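Local coordinates for protein subdomain of Desmoplakin Carboxy-Terminal domain (DPCT) (Homo sapiens, PDB 1LM5) that probably binds intermediate filaments through its plakin repeats, as part of the carboxy-terminal region of desmoplakin that links filaments to the desmosome, at residues W109-Y112 with E113-Q116; G146-D149 with G150-Q154; L173-Y177 with K178-N182. All blocks are in the same frame, centred on the assembly; numbering follows the deposited sequence.

Contact 1: residues W109-Y112 with E113-Q116; sequences WLPY and EAGQ
Leu-110 and Gly-115 form the tight part of this local contact, where the chain turns into helix 112-124. With chi1 at -173°, Leu-110 carries its CG opposite the backbone N and reaches over the first turn: CD2 lies 3.5 Å from Gly-115 CA, a close approach to a residue that has no side chain, while CD1 rests 3.8 Å from Ala-114 CB. The buried Leu-110 also packs on Ala-101 and Ala-104 of helix 101-106, so it lies between helix 101-106 and the start of helix 112-124. Two backbone bonds start the new helix. Gly-115 N donates to Pro-111 O over 2.9 Å and is almost straight (176°); Gln-116 N donates to Tyr-112 O at 2.8 Å. The more exposed side is made by Tyr-112 and Gln-116, whose side chains run side by side in the same direction. Gln-116 CG sits over one face of the Tyr-112 ring, 3.6 Å from its centroid and shifted toward the rim at CZ, a CH-pi contact. The amide is turned only 18° from the ring plane and follows the ring toward OH. Pro-111 is the N-cap residue, and the whole is a helix N-terminus after the short loop that follows helix 101-106.

Contact 2: residues G146-D149 with G150-Q154; sequences GFID and GRAAQ
Two extended residues, Ile-148 and Asp-149, carry the backbone from the end of helix 139-145 into helix 150-157, and the junction, which links these two helices within a plectin (plakin) repeat, is an N-cap with Asp-149 as the cap residue. The evidence lies in the phi/psi values: Ile-148 and Asp-149 are both extended, whereas the residues from Gly-150 onward are helical. Upstream, Gly-146 ends helix 139-145 in a Schellman motif, where a positive phi of 82° goes with two bonds back into the last turn, so one short loop both terminates a helix and starts the next. The first helical bond across the junction runs from Ala-153 N to Asp-149 O at 2.9 Å, and Gln-154 N bonds to Gly-150 O one residue on.

The side chain of Asp-149 adds the capping bond. Its chi1 of 57° sets CG between the backbone N and the carbonyl carbon, which swings the carboxylate across the start of the helix. There OD2 accepts from Ala-152 N at 2.9 Å in a nearly straight bond (168°). A negative carboxylate at this end would be expected to interact favourably with the helix dipole. The Arg-151 chain bends away, and its NE stays 6.6 Å from Asp-149 OD2, too far for a salt bridge.

On the buried side, Ile-148 is the apolar partner of the same turn. Its side chain also touches Leu-128, Ala-102 of helix 101-106 and Ile-143 of helix 139-145; Ile-143 meets Ala-153 as well, which brings the two consecutive helices together. Within the turn Ile-148 divides its contacts between two alanines: its branching carbon CB lies 3.6 Å from Ala-152 CB, while the extended CG1 arm brings CD1 to 3.8 Å from Ala-153 CB.

Contact 3: residues L173-Y177 with K178-N182; sequences LKISY and KDAIN
Ser-176 and Asp-179 exchange hydrogen bonds between side chain and backbone in both directions, and most of the residues around them are buried. Ser-176 N donates to Asp-179 OD1 over 2.9 Å along a practically straight line (179°), meeting the anti side of the carboxylate from 32° out of its plane. In return, Asp-179 N donates to Ser-176 OG at 3.0 Å; a chi1 of 71° folds the hydroxyl back over the helix start. OD1 has a second partner, a salt bridge to Lys-164, which would be expected to stabilise the negative charge. Main-chain bonds from Ala-180 N to Ser-176 O and from Ile-181 N to Tyr-177 O open the helix. Carbon contacts lie beside the cap: Ile-175 CB packs against Asp-179 CB at 3.5 Å, while its CD1 makes an apolar contact with Ala-180 CB at 4.0 Å. Further along, Ile-181 CD1 meets the Tyr-177 ring at CE2, 3.5 Å away, the two side chains crossing at a slant. Tyr-177 OH bonds to Ile-11 N, and its ring stacks edge-to-face with Phe-121 of helix 112-124. Reciprocal bonding of this kind defines a capping box, here joining strand 174-175 to helix 177-183.

How the contacts relate
The three contacts follow one another along the chain, each at the N-terminus of a different helix: contact 1 on 112-124, contact 2 on 150-157 and contact 3 on 177-183. None touches another. The centres of contacts 1 and 2 lie about 15 Å apart, and those of contacts 2 and 3 about 23 Å. Helix 101-106 lies against both contact 1, through Leu-110, and contact 2, through Ile-148. Contact 1 lies early on helix 112-124, whose later residues Phe-121 and Leu-124 pack on contact 3, about 19 Å away between centres. Shared helices thus connect separate helix starts within one compact fold, in keeping with a plakin-repeat structure.

Contact 1: residues W109-Y112 with E113-Q116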
loop_
_atom_site.group_PDB
_atom_site.type_symbol
_atom_site.label_atom_id
_atom_site.label_comp_id
_atom_site.label_asym_id
_atom_site.label_seq_id
_atom_site.Cartn_x
_atom_site.Cartn_y
_atom_site.Cartn_z
ATOM N N TRP B 109 -19.240 -0.801 -16.875
ATOM C CA TRP B 109 -18.267 0.183 -17.327
ATOM C C TRP B 109 -16.986 -0.521 -17.724
ATOM O O TRP B 109 -16.230 -0.050 -18.575
ATOM C CB TRP B 109 -17.980 1.212 -16.229
ATOM C CG TRP B 109 -18.581 2.538 -16.541
ATOM C CD1 TRP B 109 -19.894 2.890 -16.427
ATOM C CD2 TRP B 109 -17.911 3.663 -17.124
ATOM N NE1 TRP B 109 -20.088 4.166 -16.911
ATOM C CE2 TRP B 109 -18.888 4.664 -17.346
ATOM C CE3 TRP B 109 -16.581 3.924 -17.486
ATOM C CZ2 TRP B 109 -18.576 5.907 -17.912
ATOM C CZ3 TRP B 109 -16.271 5.162 -18.049
ATOM C CH2 TRP B 109 -17.265 6.136 -18.257
ATOM N N LEU B 110 -16.761 -1.677 -17.115
ATOM C CA LEU B 110 -15.573 -2.454 -17.382
ATOM C C LEU B 110 -15.991 -3.861 -17.793
ATOM O O LEU B 110 -16.725 -4.532 -17.069
ATOM C CB LEU B 110 -14.720 -2.486 -16.107
ATOM C CG LEU B 110 -13.322 -3.089 -16.093
ATOM C CD1 LEU B 110 -12.432 -2.367 -17.092
ATOM C CD2 LEU B 110 -12.759 -2.970 -14.682
ATOM N N PRO B 111 -15.561 -4.314 -18.981
ATOM C CA PRO B 111 -15.925 -5.662 -19.424
ATOM C C PRO B 111 -15.486 -6.665 -18.354
ATOM O O PRO B 111 -14.443 -6.487 -17.722
ATOM C CB PRO B 111 -15.140 -5.817 -20.723
ATOM C CG PRO B 111 -15.120 -4.422 -21.258
ATOM C CD PRO B 111 -14.806 -3.603 -20.028
ATOM N N TYR B 112 -16.286 -7.705 -18.150
ATOM C CA TYR B 112 -15.983 -8.721 -17.147
ATOM C C TYR B 112 -14.551 -9.240 -17.218
ATOM O O TYR B 112 -13.884 -9.380 -16.192
ATOM C CB TYR B 112 -16.929 -9.909 -17.297
ATOM C CG TYR B 112 -16.662 -11.006 -16.290
ATOM C CD1 TYR B 112 -17.044 -10.864 -14.962
ATOM C CD2 TYR B 112 -15.990 -12.170 -16.662
ATOM C CE1 TYR B 112 -16.765 -11.849 -14.024
ATOM C CE2 TYR B 112 -15.704 -13.165 -15.728
ATOM C CZ TYR B 112 -16.095 -12.995 -14.413
ATOM O OH TYR B 112 -15.819 -13.970 -13.484
ATOM N N GLU B 113 -14.096 -9.553 -18.426
ATOM C CA GLU B 113 -12.748 -10.078 -18.622
ATOM C C GLU B 113 -11.659 -9.155 -18.092
ATOM O O GLU B 113 -10.781 -9.592 -17.344
ATOM C CB GLU B 113 -12.501 -10.358 -20.097
ATOM C CG GLU B 113 -12.565 -11.823 -20.462
ATOM C CD GLU B 113 -12.256 -12.047 -21.927
ATOM O OE1 GLU B 113 -11.240 -11.489 -22.408
ATOM O OE2 GLU B 113 -13.024 -12.778 -22.593
ATOM N N ALA B 114 -11.718 -7.887 -18.489
ATOM C CA ALA B 114 -10.741 -6.895 -18.048
ATOM C C ALA B 114 -10.814 -6.747 -16.530
ATOM O O ALA B 114 -9.794 -6.782 -15.839
ATOM C CB ALA B 114 -11.026 -5.554 -18.708
ATOM N N GLY B 115 -12.034 -6.584 -16.024
ATOM C CA GLY B 115 -12.232 -6.433 -14.597
ATOM C C GLY B 115 -11.649 -7.603 -13.835
ATOM O O GLY B 115 -10.959 -7.417 -12.829
ATOM N N GLN B 116 -11.917 -8.810 -14.321
ATOM C CA GLN B 116 -11.422 -10.016 -13.675
ATOM C C GLN B 116 -9.907 -10.086 -13.676
ATOM O O GLN B 116 -9.304 -10.509 -12.696
ATOM C CB GLN B 116 -11.986 -11.261 -14.354
ATOM C CG GLN B 116 -13.236 -11.767 -13.691
ATOM C CD GLN B 116 -13.024 -12.050 -12.216
ATOM O OE1 GLN B 116 -12.255 -12.941 -11.835
ATOM N NE2 GLN B 116 -13.703 -11.293 -11.379
#

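Contact 2: residues G146-D149 with G150-Q154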
loop_
_atom_site.group_PDB
_atom_site.type_symbol
_atom_site.label_atom_id
_atom_site.label_comp_id
_atom_site.label_asym_id
_atom_site.label_seq_id
_atom_site.Cartn_x
_atom_site.Cartn_y
_atom_site.Cartn_z
ATOM N N GLY B 146 -18.269 -4.490 0.044
ATOM C CA GLY B 146 -19.219 -4.901 -0.975
ATOM C C GLY B 146 -18.631 -4.936 -2.376
ATOM O O GLY B 146 -19.370 -4.971 -3.361
ATOM N N PHE B 147 -17.306 -4.910 -2.479
ATOM C CA PHE B 147 -16.654 -4.956 -3.787
ATOM C C PHE B 147 -16.972 -6.278 -4.448
ATOM O O PHE B 147 -17.287 -6.344 -5.634
ATOM C CB PHE B 147 -15.131 -4.881 -3.660
ATOM C CG PHE B 147 -14.610 -3.537 -3.266
ATOM C CD1 PHE B 147 -13.242 -3.322 -3.184
ATOM C CD2 PHE B 147 -15.473 -2.488 -2.973
ATOM C CE1 PHE B 147 -12.745 -2.083 -2.817
ATOM C CE2 PHE B 147 -14.985 -1.249 -2.607
ATOM C CZ PHE B 147 -13.620 -1.043 -2.525
ATOM N N ILE B 148 -16.854 -7.336 -3.660
ATOM C CA ILE B 148 -17.090 -8.688 -4.131
ATOM C C ILE B 148 -17.869 -9.410 -3.050
ATOM O O ILE B 148 -17.814 -9.031 -1.881
ATOM C CB ILE B 148 -15.757 -9.434 -4.329
ATOM C CG1 ILE B 148 -15.002 -9.477 -2.995
ATOM C CG2 ILE B 148 -14.907 -8.724 -5.362
ATOM C CD1 ILE B 148 -13.651 -10.183 -3.055
ATOM N N ASP B 149 -18.600 -10.442 -3.441
ATOM C CA ASP B 149 -19.347 -11.230 -2.477
ATOM C C ASP B 149 -18.528 -12.490 -2.251
ATOM O O ASP B 149 -17.478 -12.672 -2.873
ATOM C CB ASP B 149 -20.749 -11.569 -3.003
ATOM C CG ASP B 149 -20.728 -12.303 -4.342
ATOM O OD1 ASP B 149 -21.824 -12.490 -4.923
ATOM O OD2 ASP B 149 -19.640 -12.694 -4.810
ATOM N N GLY B 150 -18.995 -13.350 -1.358
ATOM C CA GLY B 150 -18.267 -14.571 -1.069
ATOM C C GLY B 150 -17.916 -15.385 -2.297
ATOM O O GLY B 150 -16.818 -15.935 -2.384
ATOM N N ARG B 151 -18.845 -15.467 -3.246
ATOM C CA ARG B 151 -18.610 -16.238 -4.464
ATOM C C ARG B 151 -17.420 -15.691 -5.230
ATOM O O ARG B 151 -16.533 -16.443 -5.637
ATOM C CB ARG B 151 -19.847 -16.216 -5.370
ATOM C CG ARG B 151 -21.089 -16.882 -4.779
ATOM C CD ARG B 151 -20.869 -18.364 -4.487
ATOM N NE ARG B 151 -20.542 -19.135 -5.685
ATOM C CZ ARG B 151 -21.375 -19.334 -6.702
ATOM N NH1 ARG B 151 -22.598 -18.821 -6.672
ATOM N NH2 ARG B 151 -20.982 -20.044 -7.755
ATOM N N ALA B 152 -17.410 -14.377 -5.437
ATOM C CA ALA B 152 -16.324 -13.739 -6.170
ATOM C C ALA B 152 -15.023 -13.906 -5.402
ATOM O O ALA B 152 -13.968 -14.135 -5.996
ATOM C CB ALA B 152 -16.629 -12.263 -6.388
ATOM N N ALA B 153 -15.105 -13.804 -4.078
ATOM C CA ALA B 153 -13.934 -13.954 -3.224
ATOM C C ALA B 153 -13.398 -15.367 -3.370
ATOM O O ALA B 153 -12.190 -15.589 -3.440
ATOM C CB ALA B 153 -14.300 -13.680 -1.769
ATOM N N GLN B 154 -14.304 -16.331 -3.413
ATOM C CA GLN B 154 -13.903 -17.718 -3.566
ATOM C C GLN B 154 -13.153 -17.876 -4.889
ATOM O O GLN B 154 -12.121 -18.537 -4.944
ATOM C CB GLN B 154 -15.135 -18.614 -3.562
ATOM C CG GLN B 154 -14.845 -20.070 -3.296
ATOM C CD GLN B 154 -14.205 -20.275 -1.937
ATOM O OE1 GLN B 154 -14.496 -19.544 -0.982
ATOM N NE2 GLN B 154 -13.337 -21.272 -1.836
#

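Contact 3: residues L173-Y177 with K178-N182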
loop_
_atom_site.group_PDB
_atom_site.type_symbol
_atom_site.label_atom_id
_atom_site.label_comp_id
_atom_site.label_asym_id
_atom_site.label_seq_id
_atom_site.Cartn_x
_atom_site.Cartn_y
_atom_site.Cartn_z
ATOM N N LEU B 173 3.512 -20.918 -23.989
ATOM C CA LEU B 173 2.284 -21.597 -23.602
ATOM C C LEU B 173 1.433 -20.586 -22.835
ATOM O O LEU B 173 1.951 -19.581 -22.355
ATOM C CB LEU B 173 2.612 -22.792 -22.719
ATOM C CG LEU B 173 3.536 -23.822 -23.386
ATOM C CD1 LEU B 173 3.752 -24.990 -22.461
ATOM C CD2 LEU B 173 2.921 -24.288 -24.695
ATOM N N LYS B 174 0.134 -20.842 -22.742
ATOM C CA LYS B 174 -0.755 -19.939 -22.025
ATOM C C LYS B 174 -0.671 -20.231 -20.536
ATOM O O LYS B 174 -0.710 -21.377 -20.112
ATOM C CB LYS B 174 -2.191 -20.109 -22.515
ATOM C CG LYS B 174 -2.343 -19.934 -24.023
ATOM C CD LYS B 174 -1.824 -18.582 -24.511
ATOM C CE LYS B 174 -2.667 -17.418 -23.995
ATOM N NZ LYS B 174 -2.172 -16.107 -24.509
ATOM N N ILE B 175 -0.550 -19.173 -19.748
ATOM C CA ILE B 175 -0.440 -19.297 -18.311
ATOM C C ILE B 175 -1.180 -18.153 -17.672
ATOM O O ILE B 175 -1.479 -17.160 -18.322
ATOM C CB ILE B 175 1.024 -19.219 -17.854
ATOM C CG1 ILE B 175 1.607 -17.843 -18.201
ATOM C CG2 ILE B 175 1.836 -20.327 -18.520
ATOM C CD1 ILE B 175 3.015 -17.622 -17.669
ATOM N N SER B 176 -1.477 -18.306 -16.394
ATOM C CA SER B 176 -2.172 -17.273 -15.660
ATOM C C SER B 176 -1.111 -16.384 -15.051
ATOM O O SER B 176 0.090 -16.680 -15.122
ATOM C CB SER B 176 -3.009 -17.888 -14.537
ATOM O OG SER B 176 -2.173 -18.375 -13.501
ATOM N N TYR B 177 -1.555 -15.302 -14.439
ATOM C CA TYR B 177 -0.623 -14.407 -13.791
ATOM C C TYR B 177 -0.007 -15.103 -12.592
ATOM O O TYR B 177 1.151 -14.865 -12.251
ATOM C CB TYR B 177 -1.328 -13.137 -13.336
ATOM C CG TYR B 177 -0.340 -12.035 -13.041
ATOM C CD1 TYR B 177 0.277 -11.347 -14.081
ATOM C CD2 TYR B 177 -0.015 -11.690 -11.733
ATOM C CE1 TYR B 177 1.196 -10.337 -13.834
ATOM C CE2 TYR B 177 0.905 -10.673 -11.469
ATOM C CZ TYR B 177 1.500 -10.001 -12.532
ATOM O OH TYR B 177 2.370 -8.965 -12.296
ATOM N N LYS B 178 -0.800 -15.941 -11.935
ATOM C CA LYS B 178 -0.328 -16.702 -10.793
ATOM C C LYS B 178 0.836 -17.564 -11.290
ATOM O O LYS B 178 1.888 -17.649 -10.650
ATOM C CB LYS B 178 -1.467 -17.580 -10.263
ATOM C CG LYS B 178 -1.042 -18.736 -9.388
ATOM C CD LYS B 178 -0.647 -18.307 -7.999
ATOM C CE LYS B 178 -0.620 -19.527 -7.085
ATOM N NZ LYS B 178 -0.188 -19.178 -5.701
ATOM N N ASP B 179 0.640 -18.201 -12.440
ATOM C CA ASP B 179 1.687 -19.030 -13.029
ATOM C C ASP B 179 2.905 -18.183 -13.336
ATOM O O ASP B 179 4.030 -18.605 -13.115
ATOM C CB ASP B 179 1.233 -19.649 -14.348
ATOM C CG ASP B 179 0.131 -20.660 -14.173
ATOM O OD1 ASP B 179 -0.711 -20.767 -15.084
ATOM O OD2 ASP B 179 0.116 -21.351 -13.135
ATOM N N ALA B 180 2.660 -17.000 -13.888
ATOM C CA ALA B 180 3.729 -16.092 -14.255
ATOM C C ALA B 180 4.584 -15.771 -13.035
ATOM O O ALA B 180 5.801 -15.799 -13.113
ATOM C CB ALA B 180 3.151 -14.818 -14.849
ATOM N N ILE B 181 3.943 -15.484 -11.907
ATOM C CA ILE B 181 4.686 -15.162 -10.701
ATOM C C ILE B 181 5.491 -16.372 -10.247
ATOM O O ILE B 181 6.625 -16.241 -9.790
ATOM C CB ILE B 181 3.744 -14.720 -9.576
ATOM C CG1 ILE B 181 3.089 -13.397 -9.956
ATOM C CG2 ILE B 181 4.511 -14.572 -8.275
ATOM C CD1 ILE B 181 1.998 -12.956 -8.994
ATOM N N ASN B 182 4.911 -17.556 -10.382
ATOM C CA ASN B 182 5.618 -18.759 -9.974
ATOM C C ASN B 182 6.774 -19.114 -10.903
ATOM O O ASN B 182 7.719 -19.781 -10.495
ATOM C CB ASN B 182 4.642 -19.927 -9.861
ATOM C CG ASN B 182 3.862 -19.889 -8.569
ATOM O OD1 ASN B 182 4.447 -19.909 -7.483
ATOM N ND2 ASN B 182 2.537 -19.821 -8.673
#